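Local coordinates for aldehyde dehydrogenase (Bartonella henselae, PDB 3I44), which probably oxidises aldehydes to carboxylic acids with a nicotinamide cofactor, at residues P387-V393 with P407-L412; Q154-D160 with T491-W497; A204-A208 with F221-N225; P170-P174 with Y297-C303. The protein carries 1 engineered substitution. All blocks are in the same frame, centred on the assembly; numbering follows the deposited sequence. Where two conformers were deposited one is given.

Contact 1: P387-V393 with P407-L412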
# COMPACT_ATOMS: atom_id res chain seq x y z
N PRO A 387 -28.79 25.62 2.79
CA PRO A 387 -29.10 24.31 2.23
C PRO A 387 -29.63 24.44 0.80
O PRO A 387 -30.64 25.11 0.57
CB PRO A 387 -30.16 23.77 3.16
CG PRO A 387 -29.93 24.43 4.44
CD PRO A 387 -29.38 25.80 4.12
N THR A 388 -28.95 23.82 -0.14
CA THR A 388 -29.22 24.03 -1.55
C THR A 388 -29.46 22.71 -2.27
O THR A 388 -28.76 21.71 -2.03
CB THR A 388 -28.00 24.80 -2.19
OG1 THR A 388 -27.84 26.05 -1.50
CG2 THR A 388 -28.18 25.03 -3.69
N VAL A 389 -30.45 22.70 -3.16
CA VAL A 389 -30.75 21.55 -3.98
C VAL A 389 -30.71 21.93 -5.46
O VAL A 389 -31.37 22.90 -5.88
CB VAL A 389 -32.14 20.94 -3.60
CG1 VAL A 389 -32.52 19.79 -4.50
CG2 VAL A 389 -32.17 20.48 -2.13
N PHE A 390 -29.97 21.16 -6.27
CA PHE A 390 -30.03 21.23 -7.72
C PHE A 390 -30.67 19.97 -8.29
O PHE A 390 -30.45 18.89 -7.75
CB PHE A 390 -28.62 21.37 -8.31
CG PHE A 390 -27.98 22.69 -8.07
CD1 PHE A 390 -28.26 23.77 -8.91
CD2 PHE A 390 -27.11 22.88 -7.01
CE1 PHE A 390 -27.66 25.02 -8.69
CE2 PHE A 390 -26.50 24.11 -6.78
CZ PHE A 390 -26.77 25.18 -7.64
N ALA A 391 -31.44 20.12 -9.37
CA ALA A 391 -32.04 19.02 -10.10
C ALA A 391 -31.65 19.15 -11.58
O ALA A 391 -31.06 20.17 -11.98
CB ALA A 391 -33.57 18.98 -9.94
N ASP A 392 -31.95 18.12 -12.37
CA ASP A 392 -31.52 18.04 -13.76
C ASP A 392 -30.01 18.30 -13.89
O ASP A 392 -29.57 19.05 -14.77
CB ASP A 392 -32.34 19.02 -14.60
CG ASP A 392 -33.83 18.88 -14.30
OD1 ASP A 392 -34.31 17.72 -14.37
OD2 ASP A 392 -34.49 19.90 -13.96
N VAL A 393 -29.22 17.70 -13.00
CA VAL A 393 -27.77 17.86 -13.05
C VAL A 393 -27.26 16.87 -14.08
O VAL A 393 -27.81 15.79 -14.24
CB VAL A 393 -27.12 17.62 -11.69
CG1 VAL A 393 -25.58 17.73 -11.80
CG2 VAL A 393 -27.68 18.60 -10.63
N PRO A 407 -23.58 22.11 2.23
CA PRO A 407 -24.90 21.49 2.19
C PRO A 407 -25.56 21.65 0.85
O PRO A 407 -26.53 22.40 0.72
CB PRO A 407 -25.64 22.24 3.29
CG PRO A 407 -25.05 23.62 3.22
CD PRO A 407 -23.59 23.33 3.06
N VAL A 408 -25.03 20.92 -0.13
CA VAL A 408 -25.41 21.06 -1.50
C VAL A 408 -25.67 19.69 -2.15
O VAL A 408 -24.77 18.88 -2.33
CB VAL A 408 -24.32 21.84 -2.27
CG1 VAL A 408 -24.69 21.96 -3.76
CG2 VAL A 408 -24.13 23.22 -1.61
N LEU A 409 -26.91 19.45 -2.52
CA LEU A 409 -27.31 18.17 -3.10
C LEU A 409 -27.56 18.32 -4.58
O LEU A 409 -28.15 19.31 -5.00
CB LEU A 409 -28.60 17.72 -2.41
CG LEU A 409 -29.26 16.45 -2.92
CD1 LEU A 409 -28.36 15.25 -2.66
CD2 LEU A 409 -30.61 16.24 -2.23
N SER A 410 -27.12 17.33 -5.37
CA SER A 410 -27.41 17.25 -6.79
C SER A 410 -28.34 16.06 -7.12
O SER A 410 -27.99 14.92 -6.82
CB SER A 410 -26.09 17.12 -7.56
OG SER A 410 -25.27 18.26 -7.38
N LEU A 411 -29.50 16.33 -7.74
CA LEU A 411 -30.44 15.28 -8.19
C LEU A 411 -30.43 15.16 -9.69
O LEU A 411 -30.36 16.17 -10.41
CB LEU A 411 -31.90 15.61 -7.80
CG LEU A 411 -32.43 15.26 -6.43
CD1 LEU A 411 -31.54 15.92 -5.41
CD2 LEU A 411 -33.90 15.71 -6.27
N LEU A 412 -30.58 13.93 -10.14
CA LEU A 412 -30.82 13.63 -11.54
C LEU A 412 -31.53 12.27 -11.64
O LEU A 412 -31.45 11.46 -10.73
CB LEU A 412 -29.53 13.61 -12.32
CG LEU A 412 -28.35 12.81 -11.77
CD1 LEU A 412 -27.48 12.42 -12.93
CD2 LEU A 412 -27.51 13.60 -10.68
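Phe390 O accepts from Leu411 N at 2.7 Å, the shortest of five backbone bonds that tie 387-393 to 407-412. The two strands run parallel and are joined through helix 398-401 in a beta-alpha-beta unit of the sheet that, in this family, forms the core of the catalytic domain. Residues pair in step from Thr388 with Val408 to Phe390 with Ser410, and both strands have a further sheet neighbour: Val369 and Thr370 bond to Val389, Thr307 and Met309 to Ser410. On the face carrying Thr388, Phe390, Val408 and Ser410, the Phe390 ring presents its edge to Val408 CG1, 4.1 Å from CE2, and Ile399 of helix 398-401 packs on Phe390 and Ser410. Thr388 OG1 bonds to Arg386 O and Gly372 N. The other face is apolar: Val389 CG1 meets Leu411 CD1 at 4.1 Å, while helices 316-329 and 287-296 cover Val389 and Leu409. At the far end the chain turns at Asp392 (phi 50°), and Val393 N donates to Leu411 O at 3.2 Å; Asp392 N is as near but badly angled for a bond. The Asp392 carboxylate is tied to Tyr316 and Thr367. Val393 then points at the other strand: CG2, anti to the carbonyl carbon, lies 3.8 Å from Ser410 CB, and Leu412 CB is 3.4 Å from Val393 O.

Contact 2: Q154-D160 with T491-W497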
# COMPACT_ATOMS: atom_id res chain seq x y z
N GLN A 154 4.83 -25.69 11.78
CA GLN A 154 6.25 -25.40 11.77
C GLN A 154 6.50 -23.88 11.55
O GLN A 154 7.12 -23.23 12.34
CB GLN A 154 6.88 -26.23 10.64
CG GLN A 154 8.36 -26.03 10.49
CD GLN A 154 8.95 -26.89 9.37
OE1 GLN A 154 8.93 -28.14 9.47
NE2 GLN A 154 9.49 -26.24 8.32
N ALA A 155 6.00 -23.36 10.44
CA ALA A 155 6.15 -21.97 10.05
C ALA A 155 5.12 -21.11 10.81
O ALA A 155 4.05 -21.59 11.18
CB ALA A 155 5.94 -21.84 8.55
N ILE A 156 5.46 -19.86 11.04
CA ILE A 156 4.66 -18.95 11.82
C ILE A 156 4.66 -17.54 11.17
O ILE A 156 5.66 -17.15 10.51
CB ILE A 156 5.20 -18.92 13.26
CG1 ILE A 156 4.10 -18.66 14.27
CG2 ILE A 156 6.34 -17.91 13.44
CD1 ILE A 156 4.59 -18.78 15.73
N LEU A 157 3.53 -16.83 11.33
CA LEU A 157 3.40 -15.43 10.96
C LEU A 157 3.52 -14.57 12.20
O LEU A 157 2.89 -14.83 13.23
CB LEU A 157 2.07 -15.19 10.23
CG LEU A 157 1.76 -13.78 9.69
CD1 LEU A 157 2.57 -13.48 8.43
CD2 LEU A 157 0.26 -13.61 9.37
N HIS A 158 4.37 -13.55 12.13
CA HIS A 158 4.61 -12.62 13.25
C HIS A 158 4.23 -11.24 12.76
O HIS A 158 4.46 -10.89 11.60
CB HIS A 158 6.09 -12.57 13.67
CG HIS A 158 6.44 -13.41 14.86
ND1 HIS A 158 7.48 -13.09 15.71
CD2 HIS A 158 5.91 -14.57 15.33
CE1 HIS A 158 7.57 -14.02 16.65
NE2 HIS A 158 6.63 -14.92 16.44
N TYR A 159 3.61 -10.44 13.64
CA TYR A 159 3.32 -9.04 13.35
C TYR A 159 4.25 -8.19 14.20
O TYR A 159 4.35 -8.41 15.43
CB TYR A 159 1.87 -8.67 13.68
CG TYR A 159 0.82 -9.32 12.79
CD1 TYR A 159 0.40 -8.71 11.64
CD2 TYR A 159 0.29 -10.57 13.11
CE1 TYR A 159 -0.53 -9.29 10.83
CE2 TYR A 159 -0.65 -11.17 12.31
CZ TYR A 159 -1.06 -10.53 11.17
OH TYR A 159 -2.01 -11.11 10.32
N ASP A 160 4.91 -7.22 13.56
CA ASP A 160 5.83 -6.30 14.25
C ASP A 160 5.38 -4.83 14.07
O ASP A 160 4.98 -4.43 12.97
CB ASP A 160 7.23 -6.38 13.62
CG ASP A 160 8.02 -7.64 14.01
OD1 ASP A 160 7.98 -8.05 15.18
OD2 ASP A 160 8.76 -8.14 13.12
N THR A 491 4.29 -7.63 8.56
CA THR A 491 4.27 -9.07 8.69
C THR A 491 5.66 -9.67 8.45
O THR A 491 6.42 -9.23 7.57
CB THR A 491 3.30 -9.71 7.72
OG1 THR A 491 3.47 -9.14 6.43
CG2 THR A 491 1.81 -9.49 8.17
N LYS A 492 5.92 -10.74 9.20
CA LYS A 492 7.15 -11.49 9.12
C LYS A 492 6.83 -12.99 9.10
O LYS A 492 6.17 -13.50 10.01
CB LYS A 492 8.04 -11.16 10.32
CG LYS A 492 9.41 -11.80 10.28
CD LYS A 492 10.07 -11.82 11.63
CE LYS A 492 10.62 -10.50 11.97
NZ LYS A 492 10.94 -10.37 13.39
N ALA A 493 7.31 -13.68 8.07
CA ALA A 493 7.07 -15.11 7.88
C ALA A 493 8.33 -15.87 8.29
O ALA A 493 9.40 -15.69 7.67
CB ALA A 493 6.71 -15.39 6.44
N ILE A 494 8.23 -16.66 9.36
CA ILE A 494 9.35 -17.40 9.94
C ILE A 494 9.18 -18.90 9.53
O ILE A 494 8.12 -19.49 9.76
CB ILE A 494 9.43 -17.19 11.47
CG1 ILE A 494 9.56 -15.70 11.82
CG2 ILE A 494 10.60 -18.01 12.08
CD1 ILE A 494 9.22 -15.33 13.28
N SER A 495 10.18 -19.48 8.88
CA SER A 495 10.04 -20.79 8.27
C SER A 495 10.05 -21.98 9.27
O SER A 495 9.58 -23.06 8.94
CB SER A 495 11.14 -21.04 7.23
OG SER A 495 12.39 -21.19 7.93
N TYR A 496 10.60 -21.76 10.45
CA TYR A 496 10.60 -22.78 11.52
C TYR A 496 10.59 -22.06 12.86
O TYR A 496 11.55 -21.35 13.19
CB TYR A 496 11.84 -23.71 11.45
CG TYR A 496 11.67 -24.94 12.33
CD1 TYR A 496 11.38 -26.18 11.78
CD2 TYR A 496 11.73 -24.84 13.72
CE1 TYR A 496 11.19 -27.31 12.58
CE2 TYR A 496 11.56 -25.97 14.54
CZ TYR A 496 11.26 -27.20 13.97
OH TYR A 496 11.06 -28.31 14.79
N TRP A 497 9.50 -22.24 13.61
CA TRP A 497 9.33 -21.61 14.92
C TRP A 497 9.38 -22.72 15.98
O TRP A 497 8.44 -23.53 16.08
CB TRP A 497 8.01 -20.81 14.99
CG TRP A 497 7.80 -20.09 16.32
CD1 TRP A 497 6.98 -20.49 17.35
CD2 TRP A 497 8.44 -18.89 16.77
NE1 TRP A 497 7.06 -19.60 18.39
CE2 TRP A 497 7.95 -18.61 18.06
CE3 TRP A 497 9.36 -18.00 16.19
CZ2 TRP A 497 8.36 -17.49 18.80
CZ3 TRP A 497 9.77 -16.89 16.92
CH2 TRP A 497 9.27 -16.65 18.21
OXT TRP A 497 10.40 -22.84 16.72
O HOH W 1 8.58 -23.65 6.76
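Ile156 meets Trp497 through CB, CG2 and CD1. CB faces Trp497 CB at 3.8 Å; the CG2 branch touches both Trp497 CB and Ile494 CB, 3.7 Å from each; and CG1 carries CD1 over the indole, 3.6 Å from the centroid of the five-membered ring, a CH-pi contact only 20° off the ring normal. Chi1 is -149°, about 30° from the anti value, and this places CG1 so that CD1 comes over the ring. The backbones of these segments pair antiparallel, Ile156 with Ile494 and His158 with Lys492 as hydrogen-bonded pairs, and the C-terminal tail adds a bond from Trp497 N to Gln154 O. These are strands of the oligomerisation element of the aldehyde dehydrogenase fold: Ala493 and Ile494 pair in turn with a parallel strand of the second subunit, so the sheet continues through the dimer interface. The Trp497 carboxylate forms salt bridges there with Arg440 and Arg444 of the second subunit. Ile494 CD1 sits over the centre of the His158 ring, 3.7 Å from its centroid, although this histidine was modelled in two conformers and the detail is doubtful. Lys492 bends at chi3 (-78°), bringing NZ to Asp160 OD2 in a salt bridge of 3.1 Å whose hydrogen bond is weak; NZ also bonds to Ala447 O of the second subunit. At the other end, Gln154 crosses the Tyr496 side chain at about a right angle, and its NE2 donates to Ser495 O at 3.2 Å, with that oxygen in the amide plane.

Contact 3: A204-A208 with F221-N225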
# COMPACT_ATOMS: atom_id res chain seq x y z
N ALA A 204 -7.55 18.10 19.14
CA ALA A 204 -6.33 17.28 19.18
C ALA A 204 -5.44 17.63 20.35
O ALA A 204 -4.86 16.77 21.01
CB ALA A 204 -5.55 17.38 17.86
N MET A 205 -5.34 18.92 20.64
CA MET A 205 -4.52 19.35 21.80
C MET A 205 -5.15 18.86 23.10
O MET A 205 -4.45 18.44 24.00
CB MET A 205 -4.35 20.88 21.78
CG MET A 205 -3.55 21.29 20.56
SD MET A 205 -3.28 23.04 20.40
CE MET A 205 -2.06 23.33 21.71
N LEU A 206 -6.47 18.91 23.20
CA LEU A 206 -7.16 18.32 24.37
C LEU A 206 -6.95 16.78 24.41
O LEU A 206 -6.73 16.21 25.47
CB LEU A 206 -8.65 18.69 24.37
CG LEU A 206 -9.58 18.07 25.44
CD1 LEU A 206 -9.04 18.30 26.90
CD2 LEU A 206 -11.06 18.61 25.26
N PHE A 207 -6.98 16.13 23.26
CA PHE A 207 -6.70 14.70 23.18
C PHE A 207 -5.29 14.43 23.70
O PHE A 207 -5.06 13.46 24.45
CB PHE A 207 -6.87 14.17 21.76
CG PHE A 207 -6.74 12.69 21.65
CD1 PHE A 207 -7.80 11.86 21.99
CD2 PHE A 207 -5.57 12.11 21.21
CE1 PHE A 207 -7.70 10.47 21.90
CE2 PHE A 207 -5.45 10.72 21.10
CZ PHE A 207 -6.52 9.91 21.44
N ALA A 208 -4.36 15.32 23.35
CA ALA A 208 -3.01 15.26 23.90
C ALA A 208 -3.03 15.30 25.42
O ALA A 208 -2.33 14.53 26.05
CB ALA A 208 -2.12 16.39 23.35
N PHE A 221 3.62 9.46 22.21
CA PHE A 221 2.75 10.29 21.45
C PHE A 221 3.24 11.74 21.48
O PHE A 221 3.47 12.28 22.55
CB PHE A 221 1.31 10.20 21.99
CG PHE A 221 0.39 11.20 21.38
CD1 PHE A 221 -0.24 10.95 20.16
CD2 PHE A 221 0.21 12.45 22.00
CE1 PHE A 221 -1.06 11.90 19.57
CE2 PHE A 221 -0.60 13.41 21.43
CZ PHE A 221 -1.26 13.14 20.21
N ASN A 222 3.34 12.36 20.31
CA ASN A 222 3.81 13.75 20.21
C ASN A 222 2.91 14.54 19.27
O ASN A 222 2.45 14.00 18.24
CB ASN A 222 5.27 13.80 19.70
CG ASN A 222 6.18 12.92 20.50
OD1 ASN A 222 6.74 13.35 21.50
ND2 ASN A 222 6.30 11.63 20.08
N LEU A 223 2.63 15.79 19.62
CA LEU A 223 1.77 16.66 18.84
C LEU A 223 2.50 17.96 18.52
O LEU A 223 3.00 18.64 19.43
CB LEU A 223 0.42 16.93 19.56
CG LEU A 223 -0.59 17.84 18.80
CD1 LEU A 223 -2.03 17.63 19.26
CD2 LEU A 223 -0.24 19.33 18.96
N ILE A 224 2.61 18.25 17.22
CA ILE A 224 3.09 19.54 16.75
C ILE A 224 2.03 20.11 15.81
O ILE A 224 1.43 19.37 15.03
CB ILE A 224 4.46 19.47 16.03
CG1 ILE A 224 4.39 18.55 14.80
CG2 ILE A 224 5.55 19.05 17.01
CD1 ILE A 224 5.67 18.47 13.99
N ASN A 225 1.75 21.40 15.91
CA ASN A 225 0.87 22.07 14.96
C ASN A 225 1.68 22.56 13.77
O ASN A 225 2.92 22.67 13.84
CB ASN A 225 0.10 23.22 15.62
CG ASN A 225 -0.98 22.73 16.57
OD1 ASN A 225 -1.07 23.16 17.72
ND2 ASN A 225 -1.78 21.79 16.09
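Leu223 holds CG opposite its backbone N (chi1 -180°), which sends the isobutyl group from strand 221-223 toward helix 202-213, where CD1 settles against Ala204. Phe221, two residues earlier on the same side of the strand, has nearly the same first torsion (171°) and brings its ring to Ala208, one helical turn on from Ala204. Strand 191-195, helix 202-213 and strand 221-223 form a beta-alpha-beta crossover in the domain that, in aldehyde dehydrogenases, binds the nicotinamide cofactor, and here the helix lies on the strand that follows it, with the axes of the short segments 9.4 Å apart. Leu223 CD1 is 3.8 Å from Ala204 CB and 3.4 Å from Ala204 O. The Phe221 ring turns its edge to the helix, CE2 lying 3.9 Å from Ala208 CB. Met205 crosses Leu223 at about a right angle, Met205 CG 4.2 Å from Leu223 CD1, and Met205 SD lies 3.5 Å from Asn225 OD1, a close approach without a hydrogen bond. Asn222, and Ile224 just past the strand, pack on helix 62-79, while Phe207 and Phe221 both touch helix 174-188. No hydrogen bond crosses the contact. Ala204 O already accepts from Ala208 N (2.8 Å) within the helix, and so can lie against a methyl group without losing its bond: dispersion and the exclusion of water probably hold helix and strand together here.

Contact 4: P170-P174 with Y297-C303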
# COMPACT_ATOMS: atom_id res chain seq x y z
N PRO A 170 -7.57 15.98 9.62
CA PRO A 170 -8.23 17.18 9.15
C PRO A 170 -9.17 17.78 10.23
O PRO A 170 -9.10 17.39 11.40
CB PRO A 170 -9.01 16.66 7.95
CG PRO A 170 -9.44 15.30 8.40
CD PRO A 170 -8.43 14.80 9.40
N TRP A 171 -10.04 18.70 9.80
CA TRP A 171 -10.90 19.52 10.68
C TRP A 171 -12.37 19.11 10.74
O TRP A 171 -13.10 19.64 11.57
CB TRP A 171 -10.84 21.00 10.22
CG TRP A 171 -11.04 21.13 8.75
CD1 TRP A 171 -10.07 21.15 7.79
CD2 TRP A 171 -12.29 21.14 8.06
NE1 TRP A 171 -10.64 21.24 6.55
CE2 TRP A 171 -12.00 21.24 6.68
CE3 TRP A 171 -13.62 21.14 8.47
CZ2 TRP A 171 -12.99 21.31 5.72
CZ3 TRP A 171 -14.60 21.20 7.53
CH2 TRP A 171 -14.29 21.29 6.16
N ASN A 172 -12.82 18.26 9.83
CA ASN A 172 -14.24 18.02 9.67
C ASN A 172 -14.86 17.03 10.65
O ASN A 172 -16.01 17.20 11.01
CB ASN A 172 -14.59 17.66 8.22
CG ASN A 172 -13.97 16.36 7.74
OD1 ASN A 172 -12.82 16.07 8.05
ND2 ASN A 172 -14.71 15.59 6.95
N TRP A 173 -14.13 15.99 11.02
CA TRP A 173 -14.58 15.03 12.01
C TRP A 173 -13.35 14.73 12.89
O TRP A 173 -12.83 13.59 12.90
CB TRP A 173 -15.12 13.77 11.32
CG TRP A 173 -16.51 13.88 10.80
CD1 TRP A 173 -16.89 14.08 9.50
CD2 TRP A 173 -17.71 13.72 11.54
NE1 TRP A 173 -18.27 14.08 9.40
CE2 TRP A 173 -18.79 13.87 10.65
CE3 TRP A 173 -17.97 13.47 12.89
CZ2 TRP A 173 -20.11 13.77 11.06
CZ3 TRP A 173 -19.30 13.38 13.30
CH2 TRP A 173 -20.34 13.53 12.39
N PRO A 174 -12.86 15.75 13.60
CA PRO A 174 -11.50 15.67 14.17
C PRO A 174 -11.23 14.46 15.10
O PRO A 174 -10.21 13.82 14.94
CB PRO A 174 -11.33 17.01 14.90
CG PRO A 174 -12.71 17.65 14.93
CD PRO A 174 -13.48 17.08 13.78
N TYR A 297 -26.04 16.86 6.74
CA TYR A 297 -25.48 16.59 8.05
C TYR A 297 -24.03 17.06 8.10
O TYR A 297 -23.26 16.90 7.12
CB TYR A 297 -25.57 15.09 8.37
CG TYR A 297 -25.27 14.71 9.79
CD1 TYR A 297 -26.07 15.14 10.83
CD2 TYR A 297 -24.20 13.90 10.10
CE1 TYR A 297 -25.79 14.78 12.17
CE2 TYR A 297 -23.90 13.54 11.39
CZ TYR A 297 -24.70 13.95 12.42
OH TYR A 297 -24.38 13.55 13.71
N ASN A 298 -23.64 17.63 9.23
CA ASN A 298 -22.31 18.27 9.37
C ASN A 298 -22.07 19.31 8.26
O ASN A 298 -20.93 19.54 7.84
CB ASN A 298 -21.20 17.21 9.35
CG ASN A 298 -19.95 17.64 10.09
OD1 ASN A 298 -20.02 18.32 11.14
ND2 ASN A 298 -18.80 17.22 9.58
N SER A 299 -23.16 19.92 7.81
CA SER A 299 -23.17 20.92 6.74
C SER A 299 -22.49 20.40 5.48
O SER A 299 -21.90 21.17 4.71
CB SER A 299 -22.54 22.22 7.22
OG SER A 299 -23.13 22.63 8.46
N GLY A 300 -22.63 19.09 5.25
CA GLY A 300 -22.10 18.45 4.06
C GLY A 300 -20.61 18.15 4.12
O GLY A 300 -20.02 17.73 3.09
N GLN A 301 -20.00 18.33 5.28
CA GLN A 301 -18.53 18.27 5.40
C GLN A 301 -18.13 16.87 5.85
O GLN A 301 -17.59 16.69 6.94
CB GLN A 301 -18.02 19.32 6.40
CG GLN A 301 -18.46 20.73 5.99
CD GLN A 301 -18.15 21.80 6.99
OE1 GLN A 301 -17.45 22.75 6.66
NE2 GLN A 301 -18.70 21.68 8.22
N SER A 302 -18.53 15.89 5.04
CA SER A 302 -18.27 14.51 5.30
C SER A 302 -17.79 13.91 4.00
O SER A 302 -18.45 14.01 2.96
CB SER A 302 -19.53 13.79 5.81
OG SER A 302 -19.84 14.25 7.10
N CYS A 303 -16.62 13.28 4.04
CA CYS A 303 -16.03 12.76 2.82
C CYS A 303 -16.92 11.73 2.11
O CYS A 303 -16.91 11.64 0.89
CB CYS A 303 -14.62 12.23 3.12
SG CYS A 303 -13.55 13.51 3.93
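Asn172 and Asn298 grip Gln301 O between them, their ND2 atoms approaching from opposite faces of its carbonyl plane at 3.1 and 3.0 Å. This hydrogen-bonded centre is the tight part of the contact. Asn298 ND2 also donates to Asn172 O (3.1 Å), linking the two loops a second time, and lies over one face of the Trp173 indole. The indole is held at its rim too: NE1 donates to Ser302 OG at 2.8 Å, almost straight (173°) and in the ring plane. Gln301, the centre of an inverse gamma turn, runs extended beyond CG, and its NE2 donates to Asn298 O. By contrast, the ring contacts of Tyr297 and Trp171 rest on van der Waals touches: Tyr297 CE2 lies at the edge of the Trp173 indole, 3.7 Å from CH2, and Gln301 CD lies in plane at the edge of the Trp171 ring, ring and amide planes 61° apart. Cys303 is partly exposed, its SG near Asn172 ND2, though two conformers make that approach uncertain. Cys303 probably corresponds to the nucleophilic cysteine of aldehyde dehydrogenases, and Asn172 to the asparagine whose amide helps form the oxyanion hole. Asn172 CG stands between the backbone N and the carbonyl carbon (chi1 64°), and Gln177 NE2 holds OD1 while Gln301 O takes one ND2 hydrogen. With both ends of the amide tied, its rotation should be held, and the other ND2 hydrogen could serve an oxyanion, as in relatives.

Contact 4 lies nearest the centre of the chain, at the probable active site, with contacts 1 and 3 about 19 and 20 Å from it between centres. Contact 1, in the catalytic-domain sheet, touches it directly: Pro407 CD packs on Ser299 O at 3.2 Å. Contact 3, on the cofactor-domain side, does not touch contact 4; the nearest atoms of contacts 3 and 4 are about 6 Å apart. The sodium ion, bound at Ile46, Glu112 and Ile199, is about 7 Å from the Trp171 side chain and about 11 Å from that of Asn225. Contact 2 stands apart at the dimer interface, about 24 Å from contact 4 at the nearest atoms, yet it reaches the same sheet as contact 3.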